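Local coordinates for protein cadherin-23 (Mus musculus, PDB 5UZ8) that probably mediates calcium-dependent adhesion in hearing mechanotransduction, as a cadherin built from extracellular repeats with calcium ions bound at their junctions, at residues I243-T248 against G307-L312; V296-D299 against P303-W306. One frame throughout, in Å; residues are numbered along the deposited sequence. Where two conformers were deposited one is given.

Interaction 1: I243-T248 against G307-L312; sequences ITMLAT and GTTMLL
I243 and L311 meet side chain to side chain in the interior of the third cadherin repeat of this fragment. Their branches slide past each other in opposite directions. CG2 of I243 comes closest, 3.6 Å from CD2 of L311. CD1 of I243 lies 4.1 Å from CD1 of L311, so both methyls of the leucine are used. L311 sets its CG anti to the backbone N (chi1 172°), which carries the fork across to the isoleucine.

M245 meets T309 methyl to methyl. CE of M245 reaches CG2 of T309 tip to tip, at 3.6 Å. The methionine chain folds back on itself at chi2 (-54°) and chi3 (-64°). Its SD stays at the looser distance of 4.5 Å from CD2 of L311. The hydroxyl of T309 is satisfied apart from this contact, by a hydrogen bond to the carbonyl O of K225. F228 of strand 227-233 packs on both M245 and T309.

No hydrogen bond joins the two segments, and the CA atoms of M245 and L311 are still 9.3 Å apart. Strand 241-244 and the residues just after it thus face strand 306-316 across the core of a beta sandwich, and these two segments meet by apolar packing alone.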
# COMPACT_ATOMS: atom_id res chain seq x y z
N ILE A 243 8.94 -29.47 45.19
CA ILE A 243 8.51 -29.55 43.81
C ILE A 243 8.82 -28.20 43.18
O ILE A 243 8.88 -27.19 43.91
CB ILE A 243 6.99 -29.83 43.71
CG1 ILE A 243 6.58 -30.16 42.28
CG2 ILE A 243 6.15 -28.69 44.31
CD1 ILE A 243 5.18 -30.76 42.22
N THR A 244 9.03 -28.18 41.87
CA THR A 244 9.10 -26.92 41.11
C THR A 244 7.84 -26.72 40.29
O THR A 244 7.46 -27.57 39.46
CB THR A 244 10.34 -26.89 40.21
OG1 THR A 244 11.50 -26.95 41.03
CG2 THR A 244 10.38 -25.62 39.36
N MET A 245 7.19 -25.58 40.53
CA MET A 245 5.93 -25.25 39.90
C MET A 245 6.23 -24.39 38.69
O MET A 245 7.15 -23.55 38.72
CB MET A 245 5.03 -24.49 40.87
CG MET A 245 4.66 -25.27 42.14
SD MET A 245 3.92 -26.88 41.84
CE MET A 245 2.40 -26.43 41.01
N LEU A 246 5.47 -24.59 37.62
CA LEU A 246 5.70 -23.87 36.37
C LEU A 246 4.37 -23.51 35.71
O LEU A 246 3.55 -24.37 35.39
CB LEU A 246 6.57 -24.71 35.41
CG LEU A 246 6.86 -24.08 34.04
CD1 LEU A 246 7.80 -22.87 34.16
CD2 LEU A 246 7.43 -25.10 33.07
N ALA A 247 4.13 -22.22 35.55
CA ALA A 247 2.99 -21.72 34.80
C ALA A 247 3.47 -21.12 33.48
O ALA A 247 4.67 -20.83 33.33
CB ALA A 247 2.25 -20.69 35.62
N THR A 248 2.54 -20.98 32.54
CA THR A 248 2.79 -20.34 31.25
C THR A 248 1.86 -19.15 31.06
O THR A 248 0.78 -19.08 31.66
CB THR A 248 2.57 -21.30 30.06
OG1 THR A 248 1.23 -21.81 30.07
CG2 THR A 248 3.56 -22.46 30.13
N GLY A 307 -3.31 -16.96 37.82
CA GLY A 307 -3.82 -18.28 37.63
C GLY A 307 -3.35 -19.11 38.83
O GLY A 307 -2.34 -18.78 39.45
N THR A 308 -4.09 -20.16 39.15
CA THR A 308 -3.74 -21.00 40.28
C THR A 308 -3.78 -22.49 39.92
O THR A 308 -4.31 -22.90 38.89
CB THR A 308 -4.67 -20.82 41.51
OG1 THR A 308 -6.02 -21.12 41.15
CG2 THR A 308 -4.59 -19.41 42.08
N THR A 309 -3.17 -23.26 40.80
CA THR A 309 -3.37 -24.70 40.84
C THR A 309 -3.24 -25.13 42.29
O THR A 309 -2.82 -24.34 43.15
CB THR A 309 -2.36 -25.41 39.93
OG1 THR A 309 -2.67 -26.81 39.90
CG2 THR A 309 -0.95 -25.22 40.41
N MET A 310 -3.66 -26.37 42.56
CA MET A 310 -3.57 -26.91 43.90
C MET A 310 -2.41 -27.89 43.98
O MET A 310 -2.07 -28.56 42.99
CB MET A 310 -4.90 -27.58 44.30
CG MET A 310 -6.08 -26.61 44.38
SD MET A 310 -5.73 -25.12 45.35
CE MET A 310 -7.15 -24.07 45.03
N LEU A 311 -1.78 -27.95 45.16
CA LEU A 311 -0.62 -28.81 45.38
C LEU A 311 -0.88 -29.60 46.67
O LEU A 311 -0.94 -29.00 47.75
CB LEU A 311 0.66 -28.00 45.50
CG LEU A 311 1.94 -28.75 45.92
CD1 LEU A 311 2.30 -29.85 44.93
CD2 LEU A 311 3.13 -27.81 46.12
N LEU A 312 -1.10 -30.90 46.53
CA LEU A 312 -1.29 -31.77 47.68
C LEU A 312 0.10 -32.20 48.15
O LEU A 312 0.91 -32.65 47.35
CB LEU A 312 -2.11 -32.99 47.31
CG LEU A 312 -2.11 -34.14 48.31
CD1 LEU A 312 -2.50 -33.72 49.74
CD2 LEU A 312 -3.03 -35.24 47.77

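Interaction 2: V296-D299 against P303-W306; sequences VATD and PPLW. With CA (calcium ion), chain E.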
# COMPACT_ATOMS: atom_id res chain seq x y z
N VAL A 296 -0.07 -19.81 43.24
CA VAL A 296 -0.55 -18.72 42.41
C VAL A 296 0.60 -18.25 41.53
O VAL A 296 1.71 -18.10 42.03
CB VAL A 296 -0.98 -17.53 43.27
CG1 VAL A 296 -1.60 -16.41 42.44
CG2 VAL A 296 -1.91 -17.97 44.38
N ALA A 297 0.33 -18.03 40.23
CA ALA A 297 1.28 -17.40 39.31
C ALA A 297 0.63 -16.09 38.89
O ALA A 297 -0.52 -16.10 38.50
CB ALA A 297 1.53 -18.27 38.09
N THR A 298 1.36 -14.99 39.02
CA THR A 298 0.82 -13.66 38.69
C THR A 298 1.75 -13.03 37.64
O THR A 298 2.97 -13.04 37.81
CB THR A 298 0.78 -12.78 39.95
OG1 THR A 298 -0.02 -13.43 40.95
CG2 THR A 298 0.22 -11.42 39.69
N ASP A 299 1.16 -12.46 36.59
CA ASP A 299 1.97 -11.82 35.57
C ASP A 299 2.31 -10.38 35.97
O ASP A 299 1.91 -9.89 37.05
CB ASP A 299 1.35 -11.95 34.17
CG ASP A 299 0.06 -11.16 33.98
OD1 ASP A 299 -0.19 -10.14 34.66
OD2 ASP A 299 -0.71 -11.56 33.07
N PRO A 303 -3.65 -3.97 35.38
CA PRO A 303 -3.34 -4.70 36.62
C PRO A 303 -2.94 -6.11 36.27
O PRO A 303 -3.22 -6.57 35.17
CB PRO A 303 -4.67 -4.68 37.38
CG PRO A 303 -5.37 -3.47 36.87
CD PRO A 303 -5.02 -3.44 35.40
N PRO A 304 -2.24 -6.78 37.19
CA PRO A 304 -1.82 -8.12 36.83
C PRO A 304 -2.96 -9.14 36.77
O PRO A 304 -3.99 -8.96 37.43
CB PRO A 304 -0.88 -8.50 37.96
CG PRO A 304 -1.25 -7.65 39.09
CD PRO A 304 -1.73 -6.37 38.50
N LEU A 305 -2.73 -10.20 36.01
CA LEU A 305 -3.61 -11.37 35.94
C LEU A 305 -2.96 -12.53 36.69
O LEU A 305 -1.73 -12.66 36.69
CB LEU A 305 -3.87 -11.81 34.50
CG LEU A 305 -4.44 -10.73 33.58
CD1 LEU A 305 -4.56 -11.19 32.13
CD2 LEU A 305 -5.76 -10.24 34.17
N TRP A 306 -3.79 -13.34 37.32
CA TRP A 306 -3.34 -14.55 38.03
C TRP A 306 -3.98 -15.84 37.51
O TRP A 306 -5.06 -15.83 36.88
CB TRP A 306 -3.63 -14.42 39.55
CG TRP A 306 -5.08 -14.26 39.86
CD1 TRP A 306 -5.77 -13.08 39.93
CD2 TRP A 306 -6.04 -15.30 40.08
NE1 TRP A 306 -7.08 -13.31 40.16
CE2 TRP A 306 -7.29 -14.66 40.28
CE3 TRP A 306 -5.99 -16.70 40.09
CZ2 TRP A 306 -8.47 -15.37 40.51
CZ3 TRP A 306 -7.18 -17.41 40.36
CH2 TRP A 306 -8.40 -16.74 40.55
CA CA E . -0.45 -12.20 30.83
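The turn between the last two strands of the cadherin repeat, 290-298 and 306-316, carries a calcium ligand, D299. Its OD2 binds the calcium ion at 2.3 Å. N217, C219, D249, D251 and N255 complete the site, C219 and N255 through their carbonyl O atoms.

Two nearly straight hydrogen bonds close the turn around D299. Its backbone N donates to O of L305 at 2.9 Å, with an N-H...O angle of 168°. L305 N donates back to OD1 of D299, also at 2.9 Å, and arrives from above the carboxylate plane, 49° out of it. The carboxylate sits between the backbone N and the carbonyl carbon of its own residue (chi1 68°), which turns OD1 to L305. G301 N gives OD1 a second bond. The two oxygens therefore divide the work: OD1 is gripped by backbone N-H groups while OD2 faces the metal. This should limit rotation of the ligand.

T298 and W306 form an antiparallel non-hydrogen-bonded pair, with CA atoms 4.3 Å apart. Between them and their neighbours run CA-H...O contacts, such as W306 CA to A297 O at 3.3 Å. CG2 of T298 lies beside CB of P304, at 3.6 Å. The indole of W306 leads away from the pair and makes a cation-pi contact with R220.

On the other edge of strand 290-298, V296 and T298 make backbone hydrogen bonds to S261 and T259 of strand 259-263. Past W306 the chain runs on as strand 306-316, between strands 290-298 and 227-233.

From the N terminus, the chain first passes 243-248, at the end of strand 241-244. It then runs through strands 259-263, 270-272, 278-281 and 290-298 before reaching 307-312. Interaction 1 closes this long loop, with 58 residues between its segments. Interaction 2 is nested inside it and closes a tight turn with three residues between 299 and 303. Strand 306-316 begins where interaction 2 ends and supplies the second segment of interaction 1. Interaction 1 ties the two sheets of the sandwich together, while interaction 2 joins neighbouring strands of one sheet at its calcium end. They touch directly: A247 packs on A297, and G307 O probably accepts a hydrogen bond from A297 N.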